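Local coordinates for Non-structural protein 2 (Infectious bronchitis virus, PDB 7F52) that is of unknown function but belongs to the gammacoronavirus Nsp2 family, probably one of the mature products cut from the viral replicase polyprotein, at residues E366-L371 with K413-K418; R14-V19 with L72-D77; S451-K456 with Q503-V508. All blocks are in the same frame, centred on the assembly; numbering follows the deposited sequence.

In the fold
The interactions follow the order 2, 1, 3 along an elongated chain, each closing before the next opens. Interaction 2 joins two strands of a small mixed sheet near the N-terminus, whereas interactions 1 and 3 lie across the chain's centre from interaction 2. Centre to centre, interaction 1 is 88 Å from interaction 2 and 37 Å from interaction 3; interactions 2 and 3 are 102 Å apart. Even 1 and 3 keep about 20 Å between nearest atoms. Interactions 1 and 2 are parallel strand pairings, while interaction 3 packs the start of one helix against the last part of another. None of the three is touched by the second chain of the assembly.

Interaction 1: residues E366-L371 with K413-K418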
loop_
_atom_site.group_PDB
_atom_site.type_symbol
_atom_site.label_atom_id
_atom_site.label_comp_id
_atom_site.label_asym_id
_atom_site.label_seq_id
_atom_site.Cartn_x
_atom_site.Cartn_y
_atom_site.Cartn_z
ATOM N N GLU A 366 27.027 -6.959 -10.945
ATOM C CA GLU A 366 27.817 -8.144 -11.221
ATOM C C GLU A 366 28.792 -8.378 -10.069
ATOM O O GLU A 366 29.068 -7.484 -9.256
ATOM C CB GLU A 366 28.553 -8.016 -12.561
ATOM C CG GLU A 366 29.852 -7.278 -12.445
ATOM C CD GLU A 366 30.468 -6.937 -13.785
ATOM O OE1 GLU A 366 30.040 -7.527 -14.814
ATOM O OE2 GLU A 366 31.376 -6.063 -13.791
ATOM N N ARG A 367 29.318 -9.589 -10.023
ATOM C CA ARG A 367 30.173 -10.030 -8.940
ATOM C C ARG A 367 31.570 -10.338 -9.517
ATOM O O ARG A 367 31.728 -11.236 -10.356
ATOM C CB ARG A 367 29.542 -11.257 -8.303
ATOM C CG ARG A 367 29.789 -11.488 -6.860
ATOM C CD ARG A 367 29.348 -12.909 -6.612
ATOM N NE ARG A 367 29.063 -13.220 -5.222
ATOM C CZ ARG A 367 28.511 -14.362 -4.829
ATOM N NH1 ARG A 367 28.185 -15.291 -5.724
ATOM N NH2 ARG A 367 28.261 -14.558 -3.541
ATOM N N VAL A 368 32.575 -9.585 -9.093
ATOM C CA VAL A 368 33.871 -9.705 -9.715
ATOM C C VAL A 368 34.793 -10.642 -8.942
ATOM O O VAL A 368 35.101 -10.421 -7.768
ATOM C CB VAL A 368 34.561 -8.344 -9.870
ATOM C CG1 VAL A 368 35.897 -8.527 -10.588
ATOM C CG2 VAL A 368 33.673 -7.356 -10.619
ATOM N N VAL A 369 35.234 -11.682 -9.641
ATOM C CA VAL A 369 36.098 -12.726 -9.091
ATOM C C VAL A 369 37.507 -12.711 -9.695
ATOM O O VAL A 369 37.681 -12.762 -10.924
ATOM C CB VAL A 369 35.494 -14.095 -9.332
ATOM C CG1 VAL A 369 36.286 -15.156 -8.583
ATOM C CG2 VAL A 369 34.030 -14.092 -8.902
ATOM N N CYS A 370 38.513 -12.632 -8.833
ATOM C CA CYS A 370 39.892 -12.637 -9.299
ATOM C C CYS A 370 40.480 -14.060 -9.393
ATOM O O CYS A 370 40.565 -14.753 -8.382
ATOM C CB CYS A 370 40.754 -11.784 -8.376
ATOM S SG CYS A 370 42.494 -11.869 -8.808
ATOM N N LEU A 371 40.872 -14.491 -10.595
ATOM C CA LEU A 371 41.567 -15.780 -10.768
ATOM C C LEU A 371 43.069 -15.647 -10.542
ATOM O O LEU A 371 43.845 -15.565 -11.496
ATOM C CB LEU A 371 41.323 -16.357 -12.165
ATOM C CG LEU A 371 39.844 -16.596 -12.452
ATOM C CD1 LEU A 371 39.598 -16.988 -13.898
ATOM C CD2 LEU A 371 39.301 -17.658 -11.500
ATOM N N LYS A 413 32.025 -11.363 -13.305
ATOM C CA LYS A 413 33.125 -10.959 -14.157
ATOM C C LYS A 413 34.405 -11.598 -13.619
ATOM O O LYS A 413 34.730 -11.434 -12.435
ATOM C CB LYS A 413 33.260 -9.438 -14.222
ATOM C CG LYS A 413 34.048 -9.021 -15.448
ATOM C CD LYS A 413 34.935 -7.838 -15.158
ATOM C CE LYS A 413 34.689 -6.698 -16.115
ATOM N NZ LYS A 413 35.160 -5.419 -15.487
ATOM N N PHE A 414 35.113 -12.347 -14.470
ATOM C CA PHE A 414 36.401 -12.954 -14.078
ATOM C C PHE A 414 37.588 -12.131 -14.579
ATOM O O PHE A 414 37.710 -11.840 -15.771
ATOM C CB PHE A 414 36.501 -14.396 -14.577
ATOM C CG PHE A 414 35.521 -15.312 -13.924
ATOM C CD1 PHE A 414 35.745 -15.781 -12.635
ATOM C CD2 PHE A 414 34.343 -15.658 -14.569
ATOM C CE1 PHE A 414 34.810 -16.597 -11.995
ATOM C CE2 PHE A 414 33.401 -16.463 -13.942
ATOM C CZ PHE A 414 33.638 -16.940 -12.650
ATOM N N VAL A 415 38.436 -11.724 -13.641
ATOM C CA VAL A 415 39.640 -10.963 -13.946
ATOM C C VAL A 415 40.904 -11.559 -13.335
ATOM O O VAL A 415 40.883 -12.085 -12.208
ATOM C CB VAL A 415 39.622 -9.558 -13.266
ATOM C CG1 VAL A 415 38.502 -8.716 -13.817
ATOM C CG2 VAL A 415 39.486 -9.681 -11.747
ATOM N N TYR A 416 42.042 -11.340 -13.983
ATOM C CA TYR A 416 43.308 -11.955 -13.511
ATOM C C TYR A 416 44.166 -11.021 -12.657
ATOM O O TYR A 416 44.882 -11.541 -11.814
ATOM C CB TYR A 416 44.091 -12.475 -14.712
ATOM C CG TYR A 416 43.375 -13.551 -15.480
ATOM C CD1 TYR A 416 43.445 -14.872 -15.089
ATOM C CD2 TYR A 416 42.613 -13.246 -16.586
ATOM C CE1 TYR A 416 42.789 -15.864 -15.788
ATOM C CE2 TYR A 416 41.952 -14.225 -17.299
ATOM C CZ TYR A 416 42.043 -15.539 -16.900
ATOM O OH TYR A 416 41.391 -16.507 -17.593
ATOM N N ALA A 417 44.116 -9.709 -12.881
ATOM C CA ALA A 417 44.954 -8.757 -12.111
ATOM C C ALA A 417 44.423 -8.757 -10.680
ATOM O O ALA A 417 43.248 -9.069 -10.527
ATOM C CB ALA A 417 45.028 -7.440 -12.830
ATOM N N LYS A 418 45.274 -8.366 -9.719
ATOM C CA LYS A 418 45.023 -8.382 -8.248
ATOM C C LYS A 418 43.710 -7.720 -7.848
ATOM O O LYS A 418 42.962 -8.369 -7.092
ATOM C CB LYS A 418 46.072 -7.620 -7.437
ATOM C CG LYS A 418 45.821 -7.606 -5.936
ATOM C CD LYS A 418 46.604 -6.541 -5.203
ATOM C CE LYS A 418 45.724 -5.447 -4.638
ATOM N NZ LYS A 418 46.038 -4.131 -5.243
HETATM O O HOH W 1 32.826 -4.233 -15.906
#
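Val-368, Val-369 and Cys-370 pair in parallel with Lys-413, Phe-414 and Val-415, the short strand axes 4.8 Å apart at their closest and 25° from alignment. Four backbone hydrogen bonds join the strands: Lys-413 N to Arg-367 O, Val-369 N to Lys-413 O, Val-415 N to Val-369 O and Leu-371 N to Val-415 O.

On one face, Val-368 CG1 reaches Val-415 CG2 at 3.9 Å, the two side chains meeting nearly at right angles, and Cys-370 CB lies against the same methyl. Phe-414 occupies the other face alongside Val-369, whose CB is 3.7 Å from ring atom CD1. Beyond them Leu-371 straddles two aromatic residues: its CD1 is 4.1 Å from Phe-414 CB and 3.9 Å from Tyr-416 CE1. With CG turned anti to the carbonyl carbon (chi1 -59°), Leu-371 keeps its branches within reach of both. Helix 377-390 packs on this face, supplying Ile-379 to Leu-371 and Leu-383 to Phe-414.

Glu-366 passes its carboxylate across Lys-413, its CD 3.8 Å from Lys-413 CB. Its OE1 forms a salt bridge to Lys-408. A water donates to OE2 and accepts from Lys-413 NZ at 2.7 Å, linking two groups that are too far apart for a direct salt bridge.

Strand 357-371 lies between 412-415 and 424-426, both parallel to it, and the intervening chain runs through two helices and strand 407-409 before returning. The apolar face lies under the helix, while the carboxylate stands on the opposite face, that of Val-368 and Val-415, held by one lysine directly and by another through water, an arrangement that would probably help keep Glu-366 ionised although the residue is buried.

Interaction 2: residues R14-V19 with L72-D77; sequences RDVILV and LLKGVD
The guanidinium of Arg-14 meets Leu-72 at its edge, near its own plane: methyl CD1 of Leu-72 lies 4.0 Å from Arg-14 NE. Leu-72 CD1 also rests against the root of the arginine, 3.7 Å from Arg-14 CB. The arginine chain, bent at its second and third torsions, curls back beside the leucine and also touches Leu-70.

Past this end the backbones run in parallel. Ile-17 N donates to Leu-72 O, and Lys-74 N to Ile-17 O follows. Val-19 N then bonds to Lys-74 O, and Val-76 N to Val-19 O. This pairing forms one side of a three-stranded mixed sheet of order 1-3-2: strand 69-75 is central, with 17-19 parallel along one flank and 62-66 antiparallel along the other. Two helices, 25-32 and 42-57, lie between the first strand and the second.

On one face Leu-18 and Lys-74 run alongside each other, with Leu-18 CD2 3.5 Å from Lys-74 CB. Leu-18 CD2 also reaches Val-76 CG1 at 3.7 Å, because the leucine carries its CG anti to the carbonyl carbon (chi1 -64°). On the other face Leu-73 CD2 packs 4.1 Å from Ile-17 CB. The neighbours of Leu-73 there include Phe-62 and Phe-64 of strand 62-66, and Phe-101.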
loop_
_atom_site.group_PDB
_atom_site.type_symbol
_atom_site.label_atom_id
_atom_site.label_comp_id
_atom_site.label_asym_id
_atom_site.label_seq_id
_atom_site.Cartn_x
_atom_site.Cartn_y
_atom_site.Cartn_z
ATOM N N ARG A 14 -50.466 18.869 -6.081
ATOM C CA ARG A 14 -49.499 19.885 -6.487
ATOM C C ARG A 14 -49.527 20.178 -7.984
ATOM O O ARG A 14 -49.622 19.260 -8.801
ATOM C CB ARG A 14 -48.094 19.433 -6.075
ATOM C CG ARG A 14 -47.351 20.389 -5.163
ATOM C CD ARG A 14 -46.609 19.618 -4.078
ATOM N NE ARG A 14 -46.196 18.298 -4.548
ATOM C CZ ARG A 14 -46.166 17.199 -3.796
ATOM N NH1 ARG A 14 -46.522 17.255 -2.517
ATOM N NH2 ARG A 14 -45.772 16.041 -4.319
ATOM N N ASP A 15 -49.447 21.454 -8.355
ATOM C CA ASP A 15 -49.484 21.766 -9.777
ATOM C C ASP A 15 -48.134 22.139 -10.367
ATOM O O ASP A 15 -47.374 22.947 -9.829
ATOM C CB ASP A 15 -50.483 22.880 -10.095
ATOM C CG ASP A 15 -50.457 23.267 -11.572
ATOM O OD1 ASP A 15 -50.843 22.416 -12.411
ATOM O OD2 ASP A 15 -50.078 24.416 -11.903
ATOM N N VAL A 16 -47.885 21.514 -11.509
ATOM C CA VAL A 16 -46.731 21.732 -12.353
ATOM C C VAL A 16 -46.595 23.171 -12.871
ATOM O O VAL A 16 -47.523 23.707 -13.474
ATOM C CB VAL A 16 -46.821 20.779 -13.551
ATOM C CG1 VAL A 16 -45.581 20.842 -14.376
ATOM C CG2 VAL A 16 -47.074 19.365 -13.062
ATOM N N ILE A 17 -45.437 23.787 -12.639
ATOM C CA ILE A 17 -45.116 25.080 -13.243
ATOM C C ILE A 17 -44.352 24.865 -14.545
ATOM O O ILE A 17 -43.335 24.175 -14.564
ATOM C CB ILE A 17 -44.271 25.973 -12.307
ATOM C CG1 ILE A 17 -45.021 26.270 -11.006
ATOM C CG2 ILE A 17 -43.894 27.269 -13.006
ATOM C CD1 ILE A 17 -44.796 25.258 -9.894
ATOM N N LEU A 18 -44.842 25.445 -15.634
ATOM C CA LEU A 18 -44.176 25.283 -16.925
ATOM C C LEU A 18 -42.986 26.231 -17.069
ATOM O O LEU A 18 -42.996 27.344 -16.539
ATOM C CB LEU A 18 -45.157 25.511 -18.076
ATOM C CG LEU A 18 -46.328 24.538 -18.206
ATOM C CD1 LEU A 18 -47.024 24.726 -19.548
ATOM C CD2 LEU A 18 -45.854 23.104 -18.032
ATOM N N VAL A 19 -41.959 25.772 -17.780
ATOM C CA VAL A 19 -40.758 26.562 -18.056
ATOM C C VAL A 19 -40.241 26.236 -19.459
ATOM O O VAL A 19 -40.211 25.069 -19.853
ATOM C CB VAL A 19 -39.632 26.287 -17.027
ATOM C CG1 VAL A 19 -38.423 27.161 -17.309
ATOM C CG2 VAL A 19 -40.120 26.503 -15.598
ATOM N N LEU A 72 -42.975 21.973 -8.599
ATOM C CA LEU A 72 -42.848 21.019 -9.695
ATOM C C LEU A 72 -42.608 21.766 -10.989
ATOM O O LEU A 72 -43.218 22.805 -11.226
ATOM C CB LEU A 72 -44.098 20.142 -9.800
ATOM C CG LEU A 72 -44.065 18.846 -8.985
ATOM C CD1 LEU A 72 -45.452 18.484 -8.469
ATOM C CD2 LEU A 72 -43.484 17.705 -9.822
ATOM N N LEU A 73 -41.713 21.250 -11.823
ATOM C CA LEU A 73 -41.319 21.968 -13.026
ATOM C C LEU A 73 -41.350 21.073 -14.247
ATOM O O LEU A 73 -40.914 19.929 -14.199
ATOM C CB LEU A 73 -39.921 22.571 -12.864
ATOM C CG LEU A 73 -39.597 23.315 -11.563
ATOM C CD1 LEU A 73 -38.130 23.734 -11.526
ATOM C CD2 LEU A 73 -40.512 24.528 -11.361
ATOM N N LYS A 74 -41.843 21.625 -15.348
ATOM C CA LYS A 74 -42.012 20.901 -16.604
ATOM C C LYS A 74 -41.339 21.671 -17.734
ATOM O O LYS A 74 -41.670 22.824 -17.999
ATOM C CB LYS A 74 -43.502 20.713 -16.893
ATOM C CG LYS A 74 -43.911 19.969 -18.148
ATOM C CD LYS A 74 -43.056 18.782 -18.452
ATOM C CE LYS A 74 -43.329 18.296 -19.873
ATOM N NZ LYS A 74 -42.712 19.191 -20.897
ATOM N N GLY A 75 -40.382 21.040 -18.396
ATOM C CA GLY A 75 -39.706 21.689 -19.498
ATOM C C GLY A 75 -40.651 21.664 -20.678
ATOM O O GLY A 75 -41.131 20.601 -21.072
ATOM N N VAL A 76 -40.924 22.835 -21.242
ATOM C CA VAL A 76 -41.804 22.916 -22.405
ATOM C C VAL A 76 -41.464 23.672 -23.690
ATOM O O VAL A 76 -41.738 24.872 -23.827
ATOM C CB VAL A 76 -43.158 23.633 -22.139
ATOM C CG1 VAL A 76 -44.036 22.796 -21.212
ATOM C CG2 VAL A 76 -42.944 25.017 -21.556
ATOM N N ASP A 77 -40.817 22.936 -24.591
ATOM C CA ASP A 77 -40.363 23.446 -25.907
ATOM C C ASP A 77 -41.478 23.583 -26.938
ATOM O O ASP A 77 -41.405 24.500 -27.767
ATOM C CB ASP A 77 -39.435 22.433 -26.572
ATOM C CG ASP A 77 -39.281 22.662 -28.060
ATOM O OD1 ASP A 77 -39.516 23.798 -28.499
ATOM O OD2 ASP A 77 -38.924 21.703 -28.760
#

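Interaction 3: residues S451-K456 with Q503-V508; sequences SSLTEK and QVIYKV
Ile-505, in the last part of helix 497-505, meets Leu-453 with its CG1, which lies 3.9 Å from Leu-453 CD2. Its other branch, CG2, sits over the centre of the following ring, that of Tyr-506.

Tyr-506 is thus enclosed on both faces. The opposite face receives Glu-455 CB, 4.1 Å from the ring centroid in a CH-pi contact offset toward the rim. At the edge, near the ring plane, Leu-453 CG is 4.0 Å from Tyr-506 CD1. The ring reaches across because its CG stands anti to the carbonyl carbon (chi1 -48°). It meets the start of helix 455-467, where Thr-454 is the N-cap: its OG1 accepts a hydrogen bond from Ser-457 N. A water donates to both Tyr-506 O and Leu-453 O, bridging the two backbones at 2.9 Å from each.

Lys-507 N bonds back to Val-504 O, and Val-508 completes a type I turn that begins at Ile-505, its N bonded to Ile-505 O. The Val-508 side chain packs against Leu-554 and Ala-558 of helix 553-561.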
loop_
_atom_site.group_PDB
_atom_site.type_symbol
_atom_site.label_atom_id
_atom_site.label_comp_id
_atom_site.label_asym_id
_atom_site.label_seq_id
_atom_site.Cartn_x
_atom_site.Cartn_y
_atom_site.Cartn_z
ATOM N N SER A 451 34.184 -37.037 -8.245
ATOM C CA SER A 451 35.301 -37.631 -7.489
ATOM C C SER A 451 35.165 -39.134 -7.176
ATOM O O SER A 451 36.135 -39.787 -6.778
ATOM C CB SER A 451 35.532 -36.847 -6.194
ATOM O OG SER A 451 34.480 -37.064 -5.273
ATOM N N SER A 452 33.968 -39.674 -7.382
ATOM C CA SER A 452 33.730 -41.119 -7.315
ATOM C C SER A 452 32.893 -41.623 -8.491
ATOM O O SER A 452 32.104 -40.873 -9.077
ATOM C CB SER A 452 33.033 -41.463 -6.005
ATOM O OG SER A 452 31.982 -42.386 -6.236
ATOM N N LEU A 453 33.064 -42.891 -8.842
ATOM C CA LEU A 453 32.206 -43.499 -9.851
ATOM C C LEU A 453 30.950 -44.060 -9.184
ATOM O O LEU A 453 31.033 -44.913 -8.298
ATOM C CB LEU A 453 32.942 -44.597 -10.614
ATOM C CG LEU A 453 32.100 -45.277 -11.696
ATOM C CD1 LEU A 453 31.678 -44.237 -12.711
ATOM C CD2 LEU A 453 32.847 -46.439 -12.382
ATOM N N THR A 454 29.794 -43.543 -9.588
ATOM C CA THR A 454 28.492 -44.027 -9.127
ATOM C C THR A 454 27.533 -43.983 -10.310
ATOM O O THR A 454 27.886 -43.458 -11.361
ATOM C CB THR A 454 27.918 -43.181 -7.979
ATOM O OG1 THR A 454 27.517 -41.905 -8.491
ATOM C CG2 THR A 454 28.938 -42.992 -6.856
ATOM N N GLU A 455 26.321 -44.506 -10.152
ATOM C CA GLU A 455 25.426 -44.566 -11.301
ATOM C C GLU A 455 24.746 -43.213 -11.591
ATOM O O GLU A 455 24.308 -42.986 -12.726
ATOM C CB GLU A 455 24.376 -45.675 -11.135
ATOM C CG GLU A 455 22.983 -45.228 -10.715
ATOM C CD GLU A 455 21.921 -46.301 -10.973
ATOM O OE1 GLU A 455 21.731 -46.667 -12.160
ATOM O OE2 GLU A 455 21.299 -46.790 -9.998
ATOM N N LYS A 456 24.671 -42.320 -10.596
ATOM C CA LYS A 456 24.109 -40.984 -10.830
ATOM C C LYS A 456 25.211 -40.085 -11.381
ATOM O O LYS A 456 24.952 -39.171 -12.168
ATOM C CB LYS A 456 23.494 -40.372 -9.555
ATOM C CG LYS A 456 24.457 -39.594 -8.647
ATOM C CD LYS A 456 23.696 -38.760 -7.605
ATOM C CE LYS A 456 24.618 -38.192 -6.503
ATOM N NZ LYS A 456 25.605 -37.170 -6.971
ATOM N N GLN A 503 25.449 -53.758 -14.347
ATOM C CA GLN A 503 25.153 -54.562 -13.176
ATOM C C GLN A 503 26.426 -54.875 -12.393
ATOM O O GLN A 503 26.363 -55.224 -11.217
ATOM C CB GLN A 503 24.409 -55.830 -13.587
ATOM C CG GLN A 503 22.946 -55.544 -13.930
ATOM C CD GLN A 503 22.145 -56.783 -14.288
ATOM O OE1 GLN A 503 22.661 -57.903 -14.262
ATOM N NE2 GLN A 503 20.879 -56.585 -14.642
ATOM N N VAL A 504 27.583 -54.710 -13.024
ATOM C CA VAL A 504 28.831 -54.677 -12.271
ATOM C C VAL A 504 30.006 -53.732 -11.942
ATOM O O VAL A 504 30.778 -53.994 -11.006
ATOM C CB VAL A 504 29.895 -55.562 -12.919
ATOM C CG1 VAL A 504 31.056 -55.770 -11.964
ATOM C CG2 VAL A 504 29.288 -56.901 -13.292
ATOM N N ILE A 505 30.089 -52.625 -12.688
ATOM C CA ILE A 505 31.267 -51.741 -12.819
ATOM C C ILE A 505 31.282 -50.991 -11.451
ATOM O O ILE A 505 32.362 -50.710 -10.906
ATOM C CB ILE A 505 31.015 -50.734 -13.996
ATOM C CG1 ILE A 505 32.247 -49.865 -14.249
ATOM C CG2 ILE A 505 29.742 -49.895 -13.803
ATOM C CD1 ILE A 505 32.336 -49.350 -15.660
ATOM N N TYR A 506 30.116 -50.698 -10.877
ATOM C CA TYR A 506 30.063 -49.923 -9.640
ATOM C C TYR A 506 30.478 -50.723 -8.404
ATOM O O TYR A 506 30.543 -50.181 -7.304
ATOM C CB TYR A 506 28.661 -49.314 -9.454
ATOM C CG TYR A 506 28.139 -48.635 -10.698
ATOM C CD1 TYR A 506 28.742 -47.478 -11.182
ATOM C CD2 TYR A 506 27.051 -49.154 -11.394
ATOM C CE1 TYR A 506 28.283 -46.854 -12.329
ATOM C CE2 TYR A 506 26.577 -48.539 -12.540
ATOM C CZ TYR A 506 27.196 -47.384 -13.007
ATOM O OH TYR A 506 26.727 -46.761 -14.153
ATOM N N LYS A 507 30.764 -52.005 -8.591
ATOM C CA LYS A 507 31.180 -52.861 -7.486
ATOM C C LYS A 507 32.539 -53.517 -7.778
ATOM O O LYS A 507 32.913 -54.497 -7.126
ATOM C CB LYS A 507 30.232 -54.053 -7.357
ATOM C CG LYS A 507 28.977 -53.773 -6.509
ATOM C CD LYS A 507 27.731 -54.476 -7.059
ATOM C CE LYS A 507 28.087 -55.687 -7.911
ATOM N NZ LYS A 507 27.020 -56.732 -7.926
ATOM N N VAL A 508 33.266 -52.986 -8.759
ATOM C CA VAL A 508 34.660 -53.377 -8.970
ATOM C C VAL A 508 35.472 -52.436 -8.065
ATOM O O VAL A 508 35.618 -51.249 -8.355
ATOM C CB VAL A 508 35.095 -53.165 -10.434
ATOM C CG1 VAL A 508 36.578 -53.464 -10.606
ATOM C CG2 VAL A 508 34.257 -54.016 -11.378
HETATM O O HOH W 2 29.852 -47.351 -7.368
#